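Local structure of nicotinamide-nucleotide adenylyltransferase NadR family / Ribosylnicotinamide kinase (Lactococcus lactis subsp. cremoris, 6GYF) at residues I297-P302 and V340-D345. The protein probably phosphorylates nicotinamide riboside to NMN and adenylylates NMN to NAD, combining a ribosylnicotinamide kinase with a nucleotide adenylyltransferase. Numbering follows the deposited sequence.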
loop_
_atom_site.group_PDB
_atom_site.type_symbol
_atom_site.label_atom_id
_atom_site.label_comp_id
_atom_site.label_asym_id
_atom_site.label_seq_id
_atom_site.Cartn_x
_atom_site.Cartn_y
_atom_site.Cartn_z
ATOM N N ILE A 297 8.561 -11.107 7.952
ATOM C CA ILE A 297 9.635 -10.509 8.723
ATOM C C ILE A 297 10.769 -11.515 8.765
ATOM O O ILE A 297 10.623 -12.596 9.355
ATOM C CB ILE A 297 9.180 -10.148 10.138
ATOM C CG1 ILE A 297 8.072 -9.097 10.086
ATOM C CG2 ILE A 297 10.365 -9.688 10.954
ATOM C CD1 ILE A 297 7.388 -8.862 11.426
ATOM N N LEU A 298 11.889 -11.181 8.128
ATOM C CA LEU A 298 13.084 -12.010 8.216
ATOM C C LEU A 298 13.969 -11.449 9.323
ATOM O O LEU A 298 14.310 -10.264 9.310
ATOM C CB LEU A 298 13.835 -12.086 6.890
ATOM C CG LEU A 298 12.986 -12.678 5.761
ATOM C CD1 LEU A 298 13.765 -12.694 4.461
ATOM C CD2 LEU A 298 12.437 -14.039 6.094
ATOM N N VAL A 299 14.303 -12.297 10.291
ATOM C CA VAL A 299 15.161 -11.943 11.410
ATOM C C VAL A 299 16.474 -12.681 11.248
ATOM O O VAL A 299 16.485 -13.906 11.094
ATOM C CB VAL A 299 14.501 -12.311 12.745
ATOM C CG1 VAL A 299 15.507 -12.245 13.881
ATOM C CG2 VAL A 299 13.346 -11.392 13.011
ATOM N N ILE A 300 17.583 -11.950 11.297
ATOM C CA ILE A 300 18.908 -12.556 11.284
ATOM C C ILE A 300 19.363 -12.705 12.728
ATOM O O ILE A 300 19.458 -11.698 13.446
ATOM C CB ILE A 300 19.909 -11.740 10.460
ATOM C CG1 ILE A 300 19.414 -11.645 9.017
ATOM C CG2 ILE A 300 21.276 -12.403 10.513
ATOM C CD1 ILE A 300 20.363 -10.962 8.078
ATOM N N PRO A 301 19.614 -13.910 13.204
ATOM C CA PRO A 301 19.913 -14.093 14.612
ATOM C C PRO A 301 21.375 -13.800 14.881
ATOM O O PRO A 301 22.175 -13.693 13.938
ATOM C CB PRO A 301 19.571 -15.570 14.842
ATOM C CG PRO A 301 19.883 -16.213 13.517
ATOM C CD PRO A 301 19.622 -15.180 12.451
ATOM N N PRO A 302 21.766 -13.658 16.145
ATOM C CA PRO A 302 23.177 -13.397 16.434
ATOM C C PRO A 302 24.008 -14.618 16.095
ATOM O O PRO A 302 23.634 -15.755 16.389
ATOM C CB PRO A 302 23.183 -13.107 17.938
ATOM C CG PRO A 302 22.008 -13.871 18.454
ATOM C CD PRO A 302 20.964 -13.757 17.376
ATOM N N VAL A 340 7.059 -14.023 11.460
ATOM C CA VAL A 340 8.494 -13.983 11.715
ATOM C C VAL A 340 9.111 -15.317 11.331
ATOM O O VAL A 340 8.544 -16.383 11.583
ATOM C CB VAL A 340 8.796 -13.634 13.187
ATOM C CG1 VAL A 340 10.264 -13.840 13.514
ATOM C CG2 VAL A 340 8.413 -12.187 13.484
ATOM N N VAL A 341 10.271 -15.242 10.693
ATOM C CA VAL A 341 11.078 -16.382 10.290
ATOM C C VAL A 341 12.507 -16.043 10.673
ATOM O O VAL A 341 13.014 -14.979 10.299
ATOM C CB VAL A 341 10.977 -16.636 8.770
ATOM C CG1 VAL A 341 11.958 -17.714 8.323
ATOM C CG2 VAL A 341 9.546 -16.961 8.369
ATOM N N ILE A 342 13.155 -16.925 11.421
ATOM C CA ILE A 342 14.515 -16.687 11.881
ATOM C C ILE A 342 15.466 -17.493 11.014
ATOM O O ILE A 342 15.264 -18.697 10.815
ATOM C CB ILE A 342 14.688 -17.069 13.358
ATOM C CG1 ILE A 342 13.651 -16.369 14.223
ATOM C CG2 ILE A 342 16.061 -16.625 13.836
ATOM C CD1 ILE A 342 13.833 -16.621 15.703
ATOM N N LEU A 343 16.522 -16.840 10.526
ATOM C CA LEU A 343 17.479 -17.463 9.616
ATOM C C LEU A 343 18.636 -18.058 10.420
ATOM O O LEU A 343 19.785 -17.608 10.385
ATOM C CB LEU A 343 17.957 -16.448 8.598
ATOM C CG LEU A 343 16.846 -15.674 7.908
ATOM C CD1 LEU A 343 17.424 -14.571 7.042
ATOM C CD2 LEU A 343 16.028 -16.613 7.048
ATOM N N ASP A 344 18.283 -19.099 11.176
ATOM C CA ASP A 344 19.205 -19.818 12.056
ATOM C C ASP A 344 19.883 -20.949 11.278
ATOM O O ASP A 344 19.590 -22.138 11.441
ATOM C CB ASP A 344 18.459 -20.331 13.285
ATOM C CG ASP A 344 17.211 -21.153 12.925
ATOM O OD1 ASP A 344 16.787 -21.141 11.751
ATOM O OD2 ASP A 344 16.637 -21.805 13.825
ATOM N N ASP A 345 20.824 -20.553 10.416
ATOM C CA ASP A 345 21.535 -21.553 9.625
ATOM C C ASP A 345 23.036 -21.395 9.802
ATOM O O ASP A 345 23.473 -20.685 10.717
ATOM C CB ASP A 345 21.144 -21.448 8.148
ATOM C CG ASP A 345 19.626 -21.432 7.949
ATOM O OD1 ASP A 345 18.989 -20.410 8.263
ATOM O OD2 ASP A 345 19.048 -22.467 7.559
#
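The pyrrolidine ring of P301 offers I342 one of its faces, where methyl CG2 of I342 lies 3.8 Å from P301 CB, near the CB–CG side. At the ring's edge, close to its mean plane, the carbonyl oxygen of L343 approaches CG and CD, and D344 CA lies beyond CG. A chi1 of -54° sets CG1 of I342 beside the backbone N and leaves CG2 as the branch facing the proline.

Upstream, the backbones pair as parallel strands, their axes 4.8 Å apart at closest approach. V341 bonds both ways: its N donates to I297 O at 3.0 Å, and its O accepts from V299 N at 3.0 Å with a nearly straight N-H...O angle of 172°. L343 N continues the ladder to V299 O. On one sheet face V340 divides its methyls, CG1 meeting V299 CG2 at 4.0 Å and CG2 meeting I297 CB. On the other, L298 CD2 lies alongside V341 CB at 4.0 Å; farther along the chain, L343 CD1 crosses I300 CG1.

Strand 296-299 is flanked by 181-186 and by 340-342, an edge strand of the sheet within this chain, which it reaches through helix 320-333, a beta-alpha-beta crossover consistent with a P-loop NTPase fold. That helix packs on V299; helices 193-203 and 358-370 cover L298, I300 and L343, with I300 touching K193 of the probable Walker A loop.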